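Local coordinates for cysteine synthase (PDB 5XEM), which releases hydrogen sulfide by a pyridoxal-phosphate-dependent beta-replacement reaction that yields lanthionine, and probably also makes L-cysteine from O-acetyl-L-serine and sulfide, at residues A[56-61]-A[88-93]; A[80-85]-A[109-114]. All coordinates share one frame; numbering follows the deposited sequence.

The two contacts lie on the same side of the chain's centre, about 13 Å apart between centres, and share helix 76-88. Contact 1, at the surface, joins the ends of helices 46-60 and 76-88 through charged and phenolic groups that reach across a wide backbone gap. Contact 2 is buried: an alanine, a methionine, a tyrosine and a threonine bring the middle of helix 76-88 against the end of helix 103-110 at much shorter range. They meet chiefly at Leu92, which packs on Ala82 and probably hydrogen-bonds through its O to Glu114 N. An acetate, probably from the crystallisation liquor, also bridges them, bonded to Leu92 N and chelating the calcium ion on Gly112 O.

Contact 1: residues A[56-61]-A[88-93]; sequences EAEKEG and KNYKLK. With CA (calcium ion), chain I; ACT (acetate ion), chain E.
Glu58 and Lys88 meet because both side chains start with CG beside the backbone N and then run out extended: Glu58 (chi1 -77°) straight to its carboxylate, Lys88 as far as CE, where a turn at chi4 (-78°) presents NZ. They come from opposite directions and join the C-terminal ends of helices 46-60 and 76-88 in the parallel alpha/beta domain of this fold-type-II enzyme. Both helices stop in a Schellman motif, with Gly61 and Asn89 at positive phi; glycine suits the first, because its backbone angles would drive a beta carbon into the carbonyl O before it.

Since the nearest CA atoms, of Glu58 and Lys88, stand 10.9 Å apart, long side chains are needed to close the gap. Lys88 NZ sits in the fork of the carboxylate, 3.1 Å from Glu58 OE1 and 3.2 Å from Glu58 OE2, using the syn lone pair of each in a two-pronged salt bridge. Glu58 OE2 also accepts from Tyr90 OH; their separation of 2.4 Å is so short that its exact value is doubtful. This oxygen lies at the edge of the phenol, in its plane, while the carboxylate is turned 79° from the ring. Gripped by two donors, the carboxylate probably stays ionised. Lys88 CB rests over one ring face, and Ile54 and Ile63 also touch Tyr90, whose phenol can be greasy on its faces and polar at its end.

In the same last turn of the helix, Glu60 OE1 binds a calcium ion at 2.4 Å; three waters join it, and water 1 donates to Lys59 O at 2.8 Å.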
ATOM      1  N   GLU A  56      16.869 -18.013  -4.021  1.00 13.42           N
ATOM      2  CA  GLU A  56      17.507 -19.316  -3.806  1.00 14.45           C
ATOM      3  C   GLU A  56      17.567 -20.147  -5.103  1.00 13.22           C
ATOM      4  O   GLU A  56      18.591 -20.781  -5.374  1.00 14.24           O
ATOM      5  CB  GLU A  56      16.864 -20.090  -2.646  1.00 15.73           C
ATOM      6  CG  GLU A  56      17.107 -19.505  -1.239  1.00 17.29           C
ATOM      7  CD  GLU A  56      18.567 -19.181  -0.950  1.00 19.87           C
ATOM      8  OE1 GLU A  56      19.439 -20.006  -1.262  1.00 21.06           O
ATOM      9  OE2 GLU A  56      18.868 -18.102  -0.404  1.00 23.78           O
ATOM     10  N   ALA A  57      16.511 -20.153  -5.922  1.00 12.42           N
ATOM     11  CA  ALA A  57      16.497 -20.902  -7.184  1.00 12.11           C
ATOM     12  C   ALA A  57      17.487 -20.297  -8.190  1.00 12.39           C
ATOM     13  O   ALA A  57      18.152 -21.016  -8.954  1.00 12.60           O
ATOM     14  CB  ALA A  57      15.082 -20.955  -7.788  1.00 11.90           C
ATOM     15  N   GLU A  58      17.635 -18.982  -8.165  1.00 12.37           N
ATOM     16  CA  GLU A  58      18.683 -18.333  -8.967  1.00 13.70           C
ATOM     17  C   GLU A  58      20.057 -18.884  -8.616  1.00 14.13           C
ATOM     18  O   GLU A  58      20.837 -19.282  -9.513  1.00 14.24           O
ATOM     19  CB  GLU A  58      18.654 -16.816  -8.736  1.00 14.48           C
ATOM     20  CG  GLU A  58      17.529 -16.126  -9.476  1.00 15.79           C
ATOM     21  CD  GLU A  58      17.463 -14.623  -9.212  1.00 16.96           C
ATOM     22  OE1 GLU A  58      17.847 -14.191  -8.112  1.00 19.91           O
ATOM     23  OE2 GLU A  58      17.061 -13.872 -10.120  1.00 19.91           O
ATOM     24  N   LYS A  59      20.352 -18.907  -7.325  1.00 14.96           N
ATOM     25  CA  LYS A  59      21.653 -19.379  -6.831  1.00 16.75           C
ATOM     26  C   LYS A  59      21.877 -20.853  -7.128  1.00 17.17           C
ATOM     27  O   LYS A  59      23.026 -21.271  -7.402  1.00 15.78           O
ATOM     28  CB  LYS A  59      21.776 -19.131  -5.336  1.00 18.82           C
ATOM     29  CG  LYS A  59      21.881 -17.674  -4.913  1.00 21.06           C
ATOM     30  CD  LYS A  59      21.672 -17.625  -3.400  1.00 24.10           C
ATOM     31  CE  LYS A  59      21.807 -16.244  -2.790  1.00 27.63           C
ATOM     32  NZ  LYS A  59      20.925 -15.263  -3.474  1.00 31.28           N
ATOM     33  N   GLU A  60      20.787 -21.635  -7.133  1.00 15.20           N
ATOM     34  CA  GLU A  60      20.843 -23.048  -7.510  1.00 17.15           C
ATOM     35  C   GLU A  60      21.077 -23.288  -8.991  1.00 16.45           C
ATOM     36  O   GLU A  60      21.394 -24.421  -9.396  1.00 16.92           O
ATOM     37  CB  GLU A  60      19.547 -23.765  -7.090  1.00 18.18           C
ATOM     38  CG  GLU A  60      19.324 -23.871  -5.604  1.00 20.93           C
ATOM     39  CD  GLU A  60      20.152 -24.991  -4.963  1.00 24.01           C
ATOM     40  OE1 GLU A  60      21.390 -24.998  -5.133  1.00 28.19           O
ATOM     41  OE2 GLU A  60      19.561 -25.866  -4.304  1.00 22.36           O
ATOM     42  N   GLY A  61      20.874 -22.263  -9.819  1.00 15.23           N
ATOM     43  CA  GLY A  61      20.941 -22.434 -11.250  1.00 14.77           C
ATOM     44  C   GLY A  61      19.671 -22.968 -11.868  1.00 15.50           C
ATOM     45  O   GLY A  61      19.687 -23.413 -13.001  1.00 15.94           O
ATOM     46  N   LYS A  88      13.188  -8.215 -12.294  1.00 13.11           N
ATOM     47  CA  LYS A  88      14.206  -9.172 -12.793  1.00 13.28           C
ATOM     48  C   LYS A  88      14.037  -9.609 -14.260  1.00 13.81           C
ATOM     49  O   LYS A  88      14.876 -10.363 -14.796  1.00 14.44           O
ATOM     50  CB  LYS A  88      14.202 -10.399 -11.870  1.00 13.97           C
ATOM     51  CG  LYS A  88      14.737 -10.130 -10.469  1.00 15.27           C
ATOM     52  CD  LYS A  88      14.656 -11.379  -9.598  1.00 16.87           C
ATOM     53  CE  LYS A  88      15.327 -11.164  -8.235  1.00 17.39           C
ATOM     54  NZ  LYS A  88      16.813 -11.250  -8.331  1.00 18.01           N
ATOM     55  N   ASN A  89      12.957  -9.187 -14.899  1.00 13.76           N
ATOM     56  CA  ASN A  89      12.632  -9.541 -16.290  1.00 15.14           C
ATOM     57  C   ASN A  89      12.430 -11.041 -16.541  1.00 14.81           C
ATOM     58  O   ASN A  89      12.884 -11.565 -17.560  1.00 13.77           O
ATOM     59  CB  ASN A  89      13.708  -9.001 -17.246  1.00 16.88           C
ATOM     60  CG  ASN A  89      13.725  -7.496 -17.285  1.00 19.68           C
ATOM     61  OD1 ASN A  89      12.693  -6.876 -17.491  1.00 21.69           O
ATOM     62  ND2 ASN A  89      14.887  -6.902 -17.051  1.00 22.96           N
ATOM     63  N   TYR A  90      11.799 -11.738 -15.605  1.00 12.64           N
ATOM     64  CA  TYR A  90      11.411 -13.122 -15.839  1.00 12.55           C
ATOM     65  C   TYR A  90       9.966 -13.199 -16.287  1.00 12.50           C
ATOM     66  O   TYR A  90       9.107 -12.486 -15.748  1.00 12.57           O
ATOM     67  CB  TYR A  90      11.579 -13.940 -14.548  1.00 12.56           C
ATOM     68  CG  TYR A  90      12.981 -14.017 -13.976  1.00 13.11           C
ATOM     69  CD1 TYR A  90      14.080 -14.150 -14.791  1.00 14.56           C
ATOM     70  CD2 TYR A  90      13.187 -14.053 -12.595  1.00 13.67           C
ATOM     71  CE1 TYR A  90      15.356 -14.254 -14.264  1.00 15.95           C
ATOM     72  CE2 TYR A  90      14.464 -14.167 -12.047  1.00 14.64           C
ATOM     73  CZ  TYR A  90      15.545 -14.272 -12.902  1.00 15.25           C
ATOM     74  OH  TYR A  90      16.821 -14.383 -12.420  1.00 17.44           O
ATOM     75  N   LYS A  91       9.679 -14.111 -17.206  1.00 12.33           N
ATOM     76  CA  LYS A  91       8.303 -14.399 -17.625  1.00 12.88           C
ATOM     77  C   LYS A  91       7.598 -15.227 -16.543  1.00 12.63           C
ATOM     78  O   LYS A  91       8.139 -16.253 -16.115  1.00 12.78           O
ATOM     79  CB  LYS A  91       8.319 -15.151 -18.934  1.00 13.62           C
ATOM     80  CG  LYS A  91       6.970 -15.541 -19.501  1.00 15.08           C
ATOM     81  CD  LYS A  91       7.163 -16.233 -20.842  1.00 16.56           C
ATOM     82  CE  LYS A  91       5.917 -16.952 -21.335  1.00 18.35           C
ATOM     83  NZ  LYS A  91       6.095 -17.464 -22.720  1.00 20.43           N
ATOM     84  N   LEU A  92       6.413 -14.776 -16.108  1.00 11.34           N
ATOM     85  CA  LEU A  92       5.655 -15.392 -15.015  1.00 11.15           C
ATOM     86  C   LEU A  92       4.272 -15.795 -15.552  1.00 10.99           C
ATOM     87  O   LEU A  92       3.640 -15.015 -16.293  1.00 10.51           O
ATOM     88  CB  LEU A  92       5.479 -14.382 -13.863  1.00 11.41           C
ATOM     89  CG  LEU A  92       4.633 -14.839 -12.649  1.00 11.40           C
ATOM     90  CD1 LEU A  92       5.295 -16.013 -11.917  1.00 10.70           C
ATOM     91  CD2 LEU A  92       4.387 -13.671 -11.686  1.00 11.07           C
ATOM     92  N   LYS A  93       3.844 -17.007 -15.215  1.00 11.09           N
ATOM     93  CA  LYS A  93       2.486 -17.489 -15.431  1.00 12.45           C
ATOM     94  C   LYS A  93       1.932 -17.892 -14.073  1.00 12.55           C
ATOM     95  O   LYS A  93       2.610 -18.561 -13.300  1.00 12.26           O
ATOM     96  CB  LYS A  93       2.463 -18.684 -16.390  1.00 13.71           C
ATOM     97  CG  LYS A  93       3.002 -18.416 -17.780  1.00 15.60           C
ATOM     98  CD  LYS A  93       2.740 -19.604 -18.690  1.00 18.63           C
ATOM     99  CE  LYS A  93       3.261 -19.325 -20.088  1.00 20.99           C
ATOM    100  NZ  LYS A  93       2.628 -20.208 -21.120  1.00 25.96           N
TER
HETATM  101 CA    CA I 507      23.619 -24.574  -4.365  1.00 36.57          CA
HETATM  102  C   ACT E 503       5.914 -11.015 -16.390  1.00 18.49           C
HETATM  103  O   ACT E 503       6.129 -10.086 -17.230  1.00 18.86           O
HETATM  104  OXT ACT E 503       5.429 -12.106 -16.787  1.00 15.85           O
HETATM  105  CH3 ACT E 503       6.248 -10.790 -14.932  1.00 18.37           C
HETATM  106  O   HOH W   1      24.278 -23.614  -6.657  1.00 24.59           O
HETATM  107  O   HOH W   2      22.727 -25.834  -2.746  1.00 30.33           O
HETATM  108  O   HOH W   3      22.628 -22.383  -3.745  1.00 23.31           O

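Contact 2: residues A[80-85]-A[109-114]; sequences GLAMIC and RAYGTE. With CA (calcium ion), chain G.
Ala82 and Met83, successive residues of helix 76-88, receive Tyr111 and Thr113 from the turn that follows helix 103-110. The apolar contacts are close: Ala82 CB lies 3.7 Å from Tyr111 CB, and the CA atoms of these two residues are 5.7 Å apart, a spacing that suits a side chain as small as alanine's methyl.

Next to this, the aromatic ring of Tyr111 lies over the helix backbone. With chi1 at -67° its CG stands beside the backbone N, and one ring face is brought over Met83 CA, toward the rim. Met83 CB makes a CH-pi contact 4.2 Å from the centroid of the Tyr111 ring, 17° off the normal. The two side chains run side by side in the same direction, and Gly264 of the second subunit packs on both, so the pair also belongs to the dimer interface.

The hydroxyl that touches helix 76-88 turns its bond elsewhere. Thr113 OG1 comes within 3.0 Å of Ala82 CB, a tight approach, yet its hydrogen bond goes to Met108 O, tying the turn back to its own helix; threonine can offer a hydroxyl to the backbone while its side chain also touches Leu92 and Ile94 of strand 92-97.

The metal site is on the turn itself. Gly112, at positive phi in a Schellman motif whose backbone angles again call for glycine, binds a calcium ion through Gly112 O at 2.3 Å; three waters and an acetate, probably from the crystallisation liquor, complete the shell.

Helices 76-88 and 103-110 are the connections of successive beta-alpha-beta crossovers, linking parallel strands 68-72, 92-97 and 114-118 in the Rossmann-like domain whose helix 76-88 begins at cofactor-binding Asn76.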
ATOM      1  N   GLY A  80       3.338 -10.906  -5.314  1.00  9.77           N
ATOM      2  CA  GLY A  80       4.729 -10.807  -4.924  1.00 10.16           C
ATOM      3  C   GLY A  80       5.706 -11.328  -5.979  1.00  9.73           C
ATOM      4  O   GLY A  80       6.704 -10.698  -6.274  1.00  9.88           O
ATOM      5  N   LEU A  81       5.418 -12.485  -6.542  1.00  9.65           N
ATOM      6  CA  LEU A  81       6.182 -13.008  -7.671  1.00  9.73           C
ATOM      7  C   LEU A  81       6.136 -12.092  -8.872  1.00  9.75           C
ATOM      8  O   LEU A  81       7.157 -11.857  -9.497  1.00 10.43           O
ATOM      9  CB  LEU A  81       5.696 -14.403  -8.068  1.00  9.78           C
ATOM     10  CG  LEU A  81       6.025 -15.522  -7.099  1.00 10.40           C
ATOM     11  CD1 LEU A  81       5.231 -16.774  -7.461  1.00 10.21           C
ATOM     12  CD2 LEU A  81       7.532 -15.797  -7.109  1.00 10.59           C
ATOM     13  N   ALA A  82       4.972 -11.521  -9.154  1.00  9.54           N
ATOM     14  CA  ALA A  82       4.823 -10.643 -10.326  1.00  9.68           C
ATOM     15  C   ALA A  82       5.715  -9.391 -10.216  1.00  9.92           C
ATOM     16  O   ALA A  82       6.401  -9.013 -11.158  1.00 10.13           O
ATOM     17  CB  ALA A  82       3.366 -10.272 -10.518  1.00  9.58           C
ATOM     18  N   MET A  83       5.734  -8.793  -9.031  1.00 10.99           N
ATOM     19  CA  MET A  83       6.499  -7.566  -8.783  1.00 11.67           C
ATOM     20  C   MET A  83       7.985  -7.885  -8.922  1.00 11.94           C
ATOM     21  O   MET A  83       8.744  -7.158  -9.588  1.00 11.48           O
ATOM     22  CB  MET A  83       6.176  -7.043  -7.398  1.00 12.50           C
ATOM     23  CG  MET A  83       6.987  -5.838  -6.988  1.00 13.92           C
ATOM     24  SD  MET A  83       6.708  -5.391  -5.267  1.00 16.01           S
ATOM     25  CE  MET A  83       7.523  -6.788  -4.491  1.00 15.61           C
ATOM     26  N   ILE A  84       8.417  -8.989  -8.313  1.00 12.02           N
ATOM     27  CA  ILE A  84       9.825  -9.364  -8.385  1.00 12.49           C
ATOM     28  C   ILE A  84      10.255  -9.746  -9.817  1.00 12.27           C
ATOM     29  O   ILE A  84      11.315  -9.317 -10.292  1.00 11.83           O
ATOM     30  CB  ILE A  84      10.148 -10.450  -7.378  1.00 13.48           C
ATOM     31  CG1 ILE A  84      10.079  -9.843  -5.965  1.00 14.64           C
ATOM     32  CG2 ILE A  84      11.521 -11.065  -7.682  1.00 14.19           C
ATOM     33  CD1 ILE A  84       9.884 -10.894  -4.896  1.00 15.14           C
ATOM     34  N   CYS A  85       9.401 -10.485 -10.513  1.00 11.88           N
ATOM     35  CA  CYS A  85       9.686 -10.884 -11.905  1.00 11.75           C
ATOM     36  C   CYS A  85       9.685  -9.686 -12.848  1.00 11.90           C
ATOM     37  O   CYS A  85      10.443  -9.664 -13.832  1.00 11.18           O
ATOM     38  CB  CYS A  85       8.712 -11.939 -12.384  1.00 11.78           C
ATOM     39  SG  CYS A  85       8.985 -13.562 -11.622  1.00 12.41           S
ATOM     40  N   ARG A 109      -1.835  -8.711 -13.561  1.00 17.01           N
ATOM     41  CA  ARG A 109      -1.612  -8.298 -14.941  1.00 16.68           C
ATOM     42  C   ARG A 109      -0.892  -6.940 -15.064  1.00 15.17           C
ATOM     43  O   ARG A 109      -0.119  -6.769 -15.995  1.00 14.71           O
ATOM     44  CB  ARG A 109      -2.904  -8.276 -15.734  1.00 19.03           C
ATOM     45  CG  ARG A 109      -3.384  -9.653 -16.088  1.00 21.11           C
ATOM     46  CD  ARG A 109      -4.744  -9.564 -16.719  1.00 24.93           C
ATOM     47  NE  ARG A 109      -5.253 -10.889 -17.043  1.00 29.58           N
ATOM     48  CZ  ARG A 109      -6.504 -11.147 -17.417  1.00 31.86           C
ATOM     49  NH1 ARG A 109      -7.401 -10.161 -17.507  1.00 35.29           N
ATOM     50  NH2 ARG A 109      -6.863 -12.384 -17.694  1.00 33.78           N
ATOM     51  N   ALA A 110      -1.104  -6.012 -14.130  1.00 14.79           N
ATOM     52  CA  ALA A 110      -0.379  -4.700 -14.159  1.00 14.61           C
ATOM     53  C   ALA A 110       1.151  -4.892 -14.155  1.00 14.29           C
ATOM     54  O   ALA A 110       1.896  -4.100 -14.739  1.00 13.96           O
ATOM     55  CB  ALA A 110      -0.786  -3.838 -12.981  1.00 14.78           C
ATOM     56  N   TYR A 111       1.618  -5.949 -13.483  1.00 14.45           N
ATOM     57  CA  TYR A 111       3.030  -6.256 -13.435  1.00 14.36           C
ATOM     58  C   TYR A 111       3.491  -7.106 -14.614  1.00 14.78           C
ATOM     59  O   TYR A 111       4.652  -7.441 -14.690  1.00 14.11           O
ATOM     60  CB  TYR A 111       3.389  -6.996 -12.152  1.00 14.96           C
ATOM     61  CG  TYR A 111       3.244  -6.190 -10.886  1.00 15.63           C
ATOM     62  CD1 TYR A 111       4.102  -5.145 -10.611  1.00 15.56           C
ATOM     63  CD2 TYR A 111       2.243  -6.491  -9.958  1.00 16.58           C
ATOM     64  CE1 TYR A 111       3.975  -4.407  -9.448  1.00 17.03           C
ATOM     65  CE2 TYR A 111       2.125  -5.768  -8.782  1.00 17.21           C
ATOM     66  CZ  TYR A 111       2.991  -4.744  -8.525  1.00 17.16           C
ATOM     67  OH  TYR A 111       2.866  -4.002  -7.369  1.00 18.74           O
ATOM     68  N   GLY A 112       2.598  -7.438 -15.540  1.00 14.97           N
ATOM     69  CA  GLY A 112       2.981  -8.233 -16.725  1.00 14.86           C
ATOM     70  C   GLY A 112       2.643  -9.718 -16.668  1.00 15.15           C
ATOM     71  O   GLY A 112       2.961 -10.452 -17.609  1.00 14.96           O
ATOM     72  N   THR A 113       1.970 -10.164 -15.617  1.00 15.24           N
ATOM     73  CA  THR A 113       1.726 -11.584 -15.404  1.00 16.36           C
ATOM     74  C   THR A 113       0.710 -12.113 -16.399  1.00 17.54           C
ATOM     75  O   THR A 113      -0.244 -11.410 -16.749  1.00 18.11           O
ATOM     76  CB  THR A 113       1.187 -11.850 -13.987  1.00 17.50           C
ATOM     77  OG1 THR A 113       1.971 -11.137 -13.038  1.00 16.87           O
ATOM     78  CG2 THR A 113       1.220 -13.359 -13.642  1.00 16.91           C
ATOM     79  N   GLU A 114       0.899 -13.348 -16.862  1.00 17.52           N
ATOM     80  CA  GLU A 114      -0.194 -14.075 -17.509  1.00 18.60           C
ATOM     81  C   GLU A 114      -0.971 -14.863 -16.455  1.00 18.86           C
ATOM     82  O   GLU A 114      -0.382 -15.666 -15.735  1.00 16.54           O
ATOM     83  CB  GLU A 114       0.328 -15.034 -18.579  1.00 20.20           C
ATOM     84  CG  GLU A 114      -0.801 -15.721 -19.338  1.00 21.29           C
ATOM     85  CD  GLU A 114      -0.323 -16.854 -20.219  1.00 24.30           C
ATOM     86  OE1 GLU A 114       0.864 -16.867 -20.606  1.00 23.43           O
ATOM     87  OE2 GLU A 114      -1.145 -17.737 -20.545  1.00 26.74           O
TER
HETATM   88 CA    CA G 505       4.564 -11.332 -18.963  1.00 15.67          CA
HETATM   89  O   HOH W   4       4.593  -9.077 -19.896  1.00 20.21           O
HETATM   90  O   HOH W   5       2.810 -11.614 -20.572  1.00 18.75           O
HETATM   91  O   HOH W   6       3.871 -13.730 -18.662  1.00 17.67           O